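Local coordinates for VgrG protein (Vibrio cholerae, PDB 4DTH) that carries the actin cross-linking domain of a toxin, binds ATP and magnesium ions, and probably acts on monomeric actin, at residues A[36-41]-A[144-149]; A[63-68]-A[85-90]; A[125-130]-A[150-155]. One frame throughout, in Å; residues are numbered along the deposited sequence. Where two conformers were deposited one is given.

Contact 1. Residues A[36-41]-A[144-149]; sequences VAMPAN and ITNAKH
The imidazole of His-149 meets Val-36 obliquely, CD2 lying 4.1 Å from Val-36 CG2, while Ile-144 CG2 and the carbonyl carbon of Asn-146 lie at its edge, in the ring plane. Phe-46 of the neighbouring strand 45-51 adds a second ring inclined at about 45°. Two polar grips fix the rotation of the imidazole: ND1 of His-149 donates to Asn-146 O at 2.7 Å, in the carbonyl plane, and NE2 accepts from the backbone N of Leu-130. A histidine suits this buried place because it can serve as donor and acceptor at once. With chi1 at 80°, its CG sits between the backbone N and the carbonyl carbon, bringing ND1 within reach of Asn-146 O. Asn-146 shapes that loop through an Asx turn, its OD1 accepting from Lys-148 N at 3.0 Å. Strand 34-38 and the proline just after it supply the other wall. CG of Met-38 rests 3.5 Å from CB of His-149, and on the solvent-exposed side Pro-39 CG lies 3.6 Å from Lys-148 NZ. Ala-37 O receives a CA-H...O contact from His-149 CA at 3.2 Å. No conventional hydrogen bond joins the two segments. Lys-148 O is buried without a partner: it lies 3.2 Å from Pro-39 CD and 3.4 Å from Met-38 CG, carbons that cannot donate conventionally, so the contact relies chiefly on shape and apolar surface.

Contact 2. Residues A[63-68]-A[85-90]; sequences DMNQGS and QTHTVE
Thr-88 OG1 is gripped from two directions: it accepts from the backbone N of Met-64 at 3.0 Å, nearly straight (160°), and is also hydrogen-bonded to Glu-30 OE1. Threonine suits the spot because chi1 of 59° brings the hydroxyl between its own N and carbonyl carbon, within reach of Met-64 N, leaving CG2 to pack on the amide of Gln-66. The framework is an antiparallel strand pair interrupted by a beta bulge: Asn-65 faces His-87 and Ser-68 faces Gln-85, both as non-hydrogen-bonded pairs, with one residue more on the first strand. Backbone bonds from Gln-66 N to Thr-86 O and from Thr-86 N to Gly-67 O, both 2.8 Å, hold the bulge. Beyond the corner at Met-64, the carboxylates of Asp-63 and Glu-90 stack with planes 10° apart, OD2 of Asp-63 3.8 Å from OE2 of Glu-90. The magnesium ion that Glu-90 binds with Glu-28 probably offsets part of their repulsion. Asn-65 OD1 accepts from Gly-67 N in an Asx turn; a CB on Gly-67 would press on the preceding carbonyl. Asn-65 ND2 reaches a lone pair of Gln-85 OE1 at 3.2 Å, almost straight, and Gln-85 NE2 donates to Ser-68 OG at 2.9 Å.

Contact 3. Residues A[125-130]-A[150-155]; sequences SNHQPL and VIAAGN. With SO4 (sulfate ion), chain G.
Asn-126 OD1 takes the backbone N-H of Ala-153 on a lone pair, in the carbonyl plane, at 2.8 Å, and His-127 N donates to Ile-151 O at 2.8 Å along a more bent path. A third bond runs the other way, from Ile-151 N to Gln-128 O at 3.0 Å. His-127 and Gln-128 thus both face Ile-151, which fits a G1 beta bulge formed by the last two residues of the type II turn from Ser-125 to Gln-128. Asparagine serves well because its amide imitates a peptide group: chi1 of -151° swings it toward the strand, and ND2 donates to Ala-159 O and to a water that in turn donates to Ala-153 O. The small Ala-152 lets the imidazole of His-127 lie close, its CB over the ring face 3.5 Å from the centroid in a CH-pi contact. That ring is pinned by Tyr-69 OH at ND1 and Ser-158 O at NE2. Farther out, Leu-130 CG meets Ile-151 CG1 at 4.2 Å. Past the strand, Asn-155 N donates an almost straight hydrogen bond to sulfate O2, 2.9 Å away, and the N atoms of Ile-157 and Ser-158 also bind this anion, probably taken from the crystallisation liquor. Helix 101-124 leads into the turn and packs on Leu-130, Ile-151 and Ala-153, while backbone bonds from Val-150 and Ala-152 attach the strand to 34-38.

In the fold
All three contacts meet around strand 34-38. Its pairing with strand 85-97, through Val-36 with His-87 and Met-38 with Gln-85, joins contact 1 to contact 2, and the bond from Ala-37 N to Val-150 O joins it to contact 3. Contact 3 is the buried one, combining backbone bonds with apolar and CH-pi packing against helix 101-124. Contacts 1 and 2 are only partly buried: the first is made by van der Waals touch and a CA-H...O contact, the second by a dense set of backbone and amide bonds. Contact 2 alone supplies a magnesium ligand; in contact 1 the side chain of Val-36 is about 13 Å from a magnesium ion and that of Met-38 about 13 Å from ATP.

Contact 1. Residues A[36-41]-A[144-149]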
loop_
_atom_site.group_PDB
_atom_site.type_symbol
_atom_site.label_atom_id
_atom_site.label_comp_id
_atom_site.label_asym_id
_atom_site.label_seq_id
_atom_site.Cartn_x
_atom_site.Cartn_y
_atom_site.Cartn_z
ATOM N N VAL A 36 17.861 8.679 -5.610
ATOM C CA VAL A 36 17.450 10.073 -5.700
ATOM C C VAL A 36 17.984 10.733 -4.422
ATOM O O VAL A 36 17.917 10.134 -3.343
ATOM C CB VAL A 36 15.920 10.311 -5.889
ATOM C CG1 VAL A 36 15.096 9.760 -4.719
ATOM C CG2 VAL A 36 15.610 11.800 -6.114
ATOM N N ALA A 37 18.539 11.932 -4.544
ATOM C CA ALA A 37 18.968 12.680 -3.366
ATOM C C ALA A 37 18.132 13.946 -3.336
ATOM O O ALA A 37 17.852 14.538 -4.385
ATOM C CB ALA A 37 20.442 12.993 -3.418
ATOM N N MET A 38 17.629 14.292 -2.152
ATOM C CA MET A 38 16.745 15.437 -1.968
ATOM C C MET A 38 17.011 16.102 -0.618
ATOM O O MET A 38 17.551 15.423 0.262
ATOM C CB MET A 38 15.285 14.958 -1.994
ATOM C CG MET A 38 14.691 14.944 -3.365
ATOM S SD MET A 38 12.905 14.695 -3.329
ATOM C CE MET A 38 12.846 13.015 -3.196
ATOM N N PRO A 39 16.579 17.376 -0.388
ATOM C CA PRO A 39 16.731 17.965 0.958
ATOM C C PRO A 39 16.047 17.106 2.023
ATOM O O PRO A 39 15.091 16.395 1.720
ATOM C CB PRO A 39 16.002 19.310 0.844
ATOM C CG PRO A 39 16.033 19.647 -0.605
ATOM C CD PRO A 39 15.915 18.323 -1.312
ATOM N N ALA A 40 16.530 17.168 3.265
ATOM C CA ALA A 40 15.922 16.435 4.379
ATOM C C ALA A 40 14.482 16.920 4.578
ATOM O O ALA A 40 14.183 18.087 4.304
ATOM C CB ALA A 40 16.729 16.661 5.645
ATOM N N ASN A 41 13.585 16.009 5.001
ATOM C CA ASN A 41 12.162 16.285 5.246
ATOM C C ASN A 41 11.389 16.759 3.980
ATOM O O ASN A 41 10.353 17.423 4.086
ATOM C CB ASN A 41 11.972 17.204 6.492
ATOM C CG ASN A 41 10.588 17.217 7.113
ATOM O OD1 ASN A 41 10.104 18.262 7.568
ATOM N ND2 ASN A 41 9.912 16.074 7.148
ATOM N N ILE A 144 8.012 17.216 -13.566
ATOM C CA ILE A 144 8.812 17.324 -12.341
ATOM C C ILE A 144 8.108 18.270 -11.377
ATOM O O ILE A 144 7.916 19.443 -11.700
ATOM C CB ILE A 144 10.291 17.751 -12.634
ATOM C CG1 ILE A 144 11.034 16.709 -13.517
ATOM C CG2 ILE A 144 11.070 18.077 -11.336
ATOM C CD1 ILE A 144 11.123 15.266 -12.931
ATOM N N THR A 145 7.734 17.767 -10.202
ATOM C CA THR A 145 7.024 18.565 -9.192
ATOM C C THR A 145 7.944 19.097 -8.109
ATOM O O THR A 145 7.612 20.091 -7.462
ATOM C CB THR A 145 5.799 17.833 -8.683
ATOM O OG1 THR A 145 6.229 16.619 -8.080
ATOM C CG2 THR A 145 4.793 17.560 -9.802
ATOM N N ASN A 146 9.115 18.461 -7.935
ATOM C CA ASN A 146 10.142 18.943 -7.023
ATOM C C ASN A 146 11.480 18.927 -7.760
ATOM O O ASN A 146 12.117 17.878 -7.882
ATOM C CB ASN A 146 10.196 18.172 -5.700
ATOM C CG ASN A 146 11.128 18.800 -4.682
ATOM O OD1 ASN A 146 11.798 19.807 -4.937
ATOM N ND2 ASN A 146 11.191 18.225 -3.498
ATOM N N ALA A 147 11.884 20.099 -8.275
ATOM C CA ALA A 147 13.138 20.263 -9.007
ATOM C C ALA A 147 14.359 20.159 -8.087
ATOM O O ALA A 147 15.472 19.972 -8.581
ATOM C CB ALA A 147 13.141 21.590 -9.755
ATOM N N LYS A 148 14.154 20.274 -6.761
ATOM C CA LYS A 148 15.211 20.180 -5.760
ATOM C C LYS A 148 15.535 18.707 -5.480
ATOM O O LYS A 148 15.230 18.172 -4.415
ATOM C CB LYS A 148 14.833 20.948 -4.476
ATOM C CG LYS A 148 15.877 21.977 -4.067
ATOM C CD LYS A 148 15.394 22.862 -2.921
ATOM C CE LYS A 148 16.515 23.693 -2.352
ATOM N NZ LYS A 148 17.299 22.923 -1.363
ATOM N N HIS A 149 16.120 18.046 -6.485
ATOM C CA HIS A 149 16.541 16.647 -6.423
ATOM C C HIS A 149 17.670 16.402 -7.406
ATOM O O HIS A 149 17.893 17.210 -8.311
ATOM C CB HIS A 149 15.359 15.678 -6.727
ATOM C CG HIS A 149 15.056 15.519 -8.192
ATOM N ND1 HIS A 149 14.165 16.357 -8.841
ATOM C CD2 HIS A 149 15.560 14.638 -9.093
ATOM C CE1 HIS A 149 14.151 15.962 -10.104
ATOM N NE2 HIS A 149 14.974 14.929 -10.303
#

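Contact 2. Residues A[63-68]-A[85-90]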
loop_
_atom_site.group_PDB
_atom_site.type_symbol
_atom_site.label_atom_id
_atom_site.label_comp_id
_atom_site.label_asym_id
_atom_site.label_seq_id
_atom_site.Cartn_x
_atom_site.Cartn_y
_atom_site.Cartn_z
ATOM N N ASP A 63 11.919 6.382 -1.585
ATOM C CA ASP A 63 11.413 5.252 -0.818
ATOM C C ASP A 63 12.279 4.964 0.412
ATOM O O ASP A 63 12.036 5.556 1.464
ATOM C CB ASP A 63 11.257 4.033 -1.758
ATOM C CG ASP A 63 10.654 2.756 -1.190
ATOM O OD1 ASP A 63 10.033 2.814 -0.102
ATOM O OD2 ASP A 63 10.782 1.705 -1.849
ATOM N N MET A 64 13.286 4.084 0.280
ATOM C CA MET A 64 14.141 3.683 1.395
ATOM C C MET A 64 15.284 4.655 1.590
ATOM O O MET A 64 16.067 4.854 0.660
ATOM C CB MET A 64 14.706 2.264 1.186
ATOM C CG MET A 64 13.657 1.225 0.914
ATOM S SD MET A 64 12.481 1.068 2.268
ATOM C CE MET A 64 11.384 -0.162 1.577
ATOM N N ASN A 65 15.420 5.204 2.816
ATOM C CA ASN A 65 16.518 6.108 3.136
ATOM C C ASN A 65 17.849 5.335 3.111
ATOM O O ASN A 65 18.005 4.349 3.842
ATOM C CB ASN A 65 16.306 6.790 4.502
ATOM C CG ASN A 65 17.413 7.761 4.862
ATOM O OD1 ASN A 65 18.568 7.378 5.067
ATOM N ND2 ASN A 65 17.098 9.041 4.929
ATOM N N GLN A 66 18.805 5.796 2.275
ATOM C CA GLN A 66 20.128 5.167 2.124
ATOM C C GLN A 66 21.272 6.021 2.702
ATOM O O GLN A 66 22.433 5.831 2.321
ATOM C CB GLN A 66 20.416 4.796 0.656
ATOM C CG GLN A 66 19.350 3.947 -0.047
ATOM C CD GLN A 66 19.497 2.464 0.217
ATOM O OE1 GLN A 66 18.810 1.895 1.071
ATOM N NE2 GLN A 66 20.345 1.789 -0.550
ATOM N N GLY A 67 20.937 6.947 3.599
ATOM C CA GLY A 67 21.921 7.810 4.239
ATOM C C GLY A 67 22.049 9.198 3.645
ATOM O O GLY A 67 21.459 9.491 2.605
ATOM N N SER A 68 22.817 10.065 4.316
ATOM C CA SER A 68 23.033 11.441 3.874
ATOM C C SER A 68 23.768 11.494 2.538
ATOM O O SER A 68 24.593 10.629 2.238
ATOM C CB SER A 68 23.765 12.245 4.945
ATOM O OG SER A 68 22.923 12.401 6.080
ATOM N N GLN A 85 19.424 14.015 1.785
ATOM C CA GLN A 85 19.375 12.575 2.045
ATOM C C GLN A 85 19.221 11.795 0.757
ATOM O O GLN A 85 18.565 12.279 -0.170
ATOM C CB GLN A 85 18.175 12.248 2.956
ATOM C CG GLN A 85 18.215 12.939 4.333
ATOM C CD GLN A 85 19.319 12.398 5.195
ATOM O OE1 GLN A 85 19.362 11.205 5.489
ATOM N NE2 GLN A 85 20.232 13.260 5.619
ATOM N N THR A 86 19.798 10.593 0.702
ATOM C CA THR A 86 19.693 9.701 -0.451
ATOM C C THR A 86 18.596 8.665 -0.181
ATOM O O THR A 86 18.461 8.194 0.954
ATOM C CB THR A 86 21.058 9.062 -0.726
ATOM O OG1 THR A 86 21.997 10.068 -1.104
ATOM C CG2 THR A 86 21.011 8.017 -1.781
ATOM N N HIS A 87 17.811 8.322 -1.212
ATOM C CA HIS A 87 16.751 7.324 -1.110
ATOM C C HIS A 87 16.718 6.486 -2.355
ATOM O O HIS A 87 17.102 6.961 -3.424
ATOM C CB HIS A 87 15.374 7.995 -0.931
ATOM C CG HIS A 87 15.244 8.878 0.277
ATOM N ND1 HIS A 87 14.606 8.442 1.420
ATOM C CD2 HIS A 87 15.616 10.166 0.454
ATOM C CE1 HIS A 87 14.645 9.458 2.266
ATOM N NE2 HIS A 87 15.246 10.512 1.732
ATOM N N THR A 88 16.165 5.281 -2.254
ATOM C CA THR A 88 15.895 4.483 -3.446
ATOM C C THR A 88 14.681 5.169 -4.125
ATOM O O THR A 88 13.978 5.964 -3.488
ATOM C CB THR A 88 15.590 3.020 -3.091
ATOM O OG1 THR A 88 14.459 2.971 -2.217
ATOM C CG2 THR A 88 16.785 2.311 -2.455
ATOM N N VAL A 89 14.469 4.885 -5.402
ATOM C CA VAL A 89 13.359 5.436 -6.168
ATOM C C VAL A 89 12.299 4.358 -6.317
ATOM O O VAL A 89 12.598 3.228 -6.714
ATOM C CB VAL A 89 13.799 5.995 -7.544
ATOM C CG1 VAL A 89 12.594 6.304 -8.435
ATOM C CG2 VAL A 89 14.675 7.232 -7.384
ATOM N N GLU A 90 11.051 4.717 -6.015
ATOM C CA GLU A 90 9.938 3.803 -6.178
ATOM C C GLU A 90 8.908 4.418 -7.119
ATOM O O GLU A 90 8.494 5.565 -6.922
ATOM C CB GLU A 90 9.315 3.463 -4.825
ATOM C CG GLU A 90 8.184 2.450 -4.926
ATOM C CD GLU A 90 7.518 2.170 -3.599
ATOM O OE1 GLU A 90 7.184 3.144 -2.887
ATOM O OE2 GLU A 90 7.305 0.979 -3.282
HETATM O O HOH W 1 7.260 1.416 -0.386
#

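Contact 3. Residues A[125-130]-A[150-155]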
loop_
_atom_site.group_PDB
_atom_site.type_symbol
_atom_site.label_atom_id
_atom_site.label_comp_id
_atom_site.label_asym_id
_atom_site.label_seq_id
_atom_site.Cartn_x
_atom_site.Cartn_y
_atom_site.Cartn_z
ATOM N N SER A 125 24.194 12.401 -17.426
ATOM C CA SER A 125 23.761 13.473 -16.551
ATOM C C SER A 125 23.788 13.002 -15.102
ATOM O O SER A 125 22.900 13.343 -14.335
ATOM C CB SER A 125 22.370 13.952 -16.959
ATOM O OG SER A 125 22.425 14.520 -18.257
ATOM N N ASN A 126 24.804 12.201 -14.729
ATOM C CA ASN A 126 24.893 11.686 -13.360
ATOM C C ASN A 126 24.948 12.825 -12.338
ATOM O O ASN A 126 25.619 13.833 -12.582
ATOM C CB ASN A 126 26.077 10.731 -13.200
ATOM C CG ASN A 126 25.833 9.692 -12.125
ATOM O OD1 ASN A 126 24.704 9.235 -11.909
ATOM N ND2 ASN A 126 26.894 9.273 -11.457
ATOM N N HIS A 127 24.192 12.681 -11.229
ATOM C CA HIS A 127 24.091 13.686 -10.150
ATOM C C HIS A 127 23.380 14.975 -10.577
ATOM O O HIS A 127 23.654 16.045 -10.041
ATOM C CB HIS A 127 25.447 13.957 -9.476
ATOM C CG HIS A 127 25.977 12.792 -8.701
ATOM N ND1 HIS A 127 25.688 12.633 -7.358
ATOM C CD2 HIS A 127 26.804 11.796 -9.093
ATOM C CE1 HIS A 127 26.326 11.537 -6.980
ATOM N NE2 HIS A 127 27.020 11.003 -7.984
ATOM N N GLN A 128 22.443 14.844 -11.527
ATOM C CA GLN A 128 21.638 15.970 -11.990
ATOM C C GLN A 128 20.161 15.632 -11.847
ATOM O O GLN A 128 19.790 14.446 -11.911
ATOM C CB GLN A 128 21.922 16.281 -13.462
ATOM C CG GLN A 128 23.253 16.944 -13.696
ATOM C CD GLN A 128 23.524 16.893 -15.157
ATOM O OE1 GLN A 128 22.753 17.317 -15.997
ATOM N NE2 GLN A 128 24.566 16.250 -15.506
ATOM N N PRO A 129 19.279 16.663 -11.713
ATOM C CA PRO A 129 17.851 16.339 -11.633
ATOM C C PRO A 129 17.353 15.818 -12.970
ATOM O O PRO A 129 17.928 16.126 -14.027
ATOM C CB PRO A 129 17.178 17.685 -11.334
ATOM C CG PRO A 129 18.146 18.720 -11.723
ATOM C CD PRO A 129 19.515 18.130 -11.658
ATOM N N LEU A 130 16.271 15.043 -12.920
ATOM C CA LEU A 130 15.557 14.562 -14.094
ATOM C C LEU A 130 14.884 15.793 -14.694
ATOM O O LEU A 130 14.426 16.663 -13.941
ATOM C CB LEU A 130 14.433 13.612 -13.637
ATOM C CG LEU A 130 14.471 12.137 -13.992
ATOM C CD1 LEU A 130 13.057 11.581 -14.002
ATOM C CD2 LEU A 130 15.091 11.872 -15.357
ATOM N N VAL A 150 18.372 15.278 -7.238
ATOM C CA VAL A 150 19.370 14.790 -8.188
ATOM C C VAL A 150 19.193 13.283 -8.313
ATOM O O VAL A 150 18.769 12.625 -7.355
ATOM C CB VAL A 150 20.856 15.178 -7.899
ATOM C CG1 VAL A 150 21.079 16.681 -7.990
ATOM C CG2 VAL A 150 21.358 14.623 -6.564
ATOM N N ILE A 151 19.525 12.742 -9.484
ATOM C CA ILE A 151 19.493 11.299 -9.731
ATOM C C ILE A 151 20.947 10.876 -9.881
ATOM O O ILE A 151 21.683 11.486 -10.664
ATOM C CB ILE A 151 18.658 10.950 -11.005
ATOM C CG1 ILE A 151 17.179 11.400 -10.875
ATOM C CG2 ILE A 151 18.784 9.443 -11.366
ATOM C CD1 ILE A 151 16.340 10.677 -9.749
ATOM N N ALA A 152 21.353 9.820 -9.167
ATOM C CA ALA A 152 22.725 9.326 -9.232
ATOM C C ALA A 152 22.785 7.813 -9.297
ATOM O O ALA A 152 21.996 7.130 -8.647
ATOM C CB ALA A 152 23.536 9.835 -8.056
ATOM N N ALA A 153 23.737 7.292 -10.076
ATOM C CA ALA A 153 23.956 5.858 -10.263
ATOM C C ALA A 153 24.361 5.166 -8.978
ATOM O O ALA A 153 25.008 5.774 -8.118
ATOM C CB ALA A 153 25.042 5.649 -11.294
ATOM N N GLY A 154 23.988 3.893 -8.873
ATOM C CA GLY A 154 24.330 3.054 -7.733
ATOM C C GLY A 154 23.816 3.624 -6.432
ATOM O O GLY A 154 22.631 3.950 -6.323
ATOM N N ASN A 155 24.715 3.791 -5.458
ATOM C CA ASN A 155 24.324 4.356 -4.174
ATOM C C ASN A 155 24.591 5.878 -4.073
ATOM O O ASN A 155 24.402 6.475 -3.015
ATOM C CB ASN A 155 24.892 3.521 -3.008
ATOM C CG ASN A 155 24.264 2.137 -2.947
ATOM O OD1 ASN A 155 23.048 1.979 -2.757
ATOM N ND2 ASN A 155 25.070 1.104 -3.146
HETATM S S SO4 G . 28.211 4.098 -5.489
HETATM O O1 SO4 G . 29.619 3.683 -5.336
HETATM O O2 SO4 G . 27.430 2.946 -6.005
HETATM O O3 SO4 G . 27.687 4.517 -4.181
HETATM O O4 SO4 G . 28.144 5.250 -6.416
HETATM O O HOH W 2 26.692 7.782 -8.863
#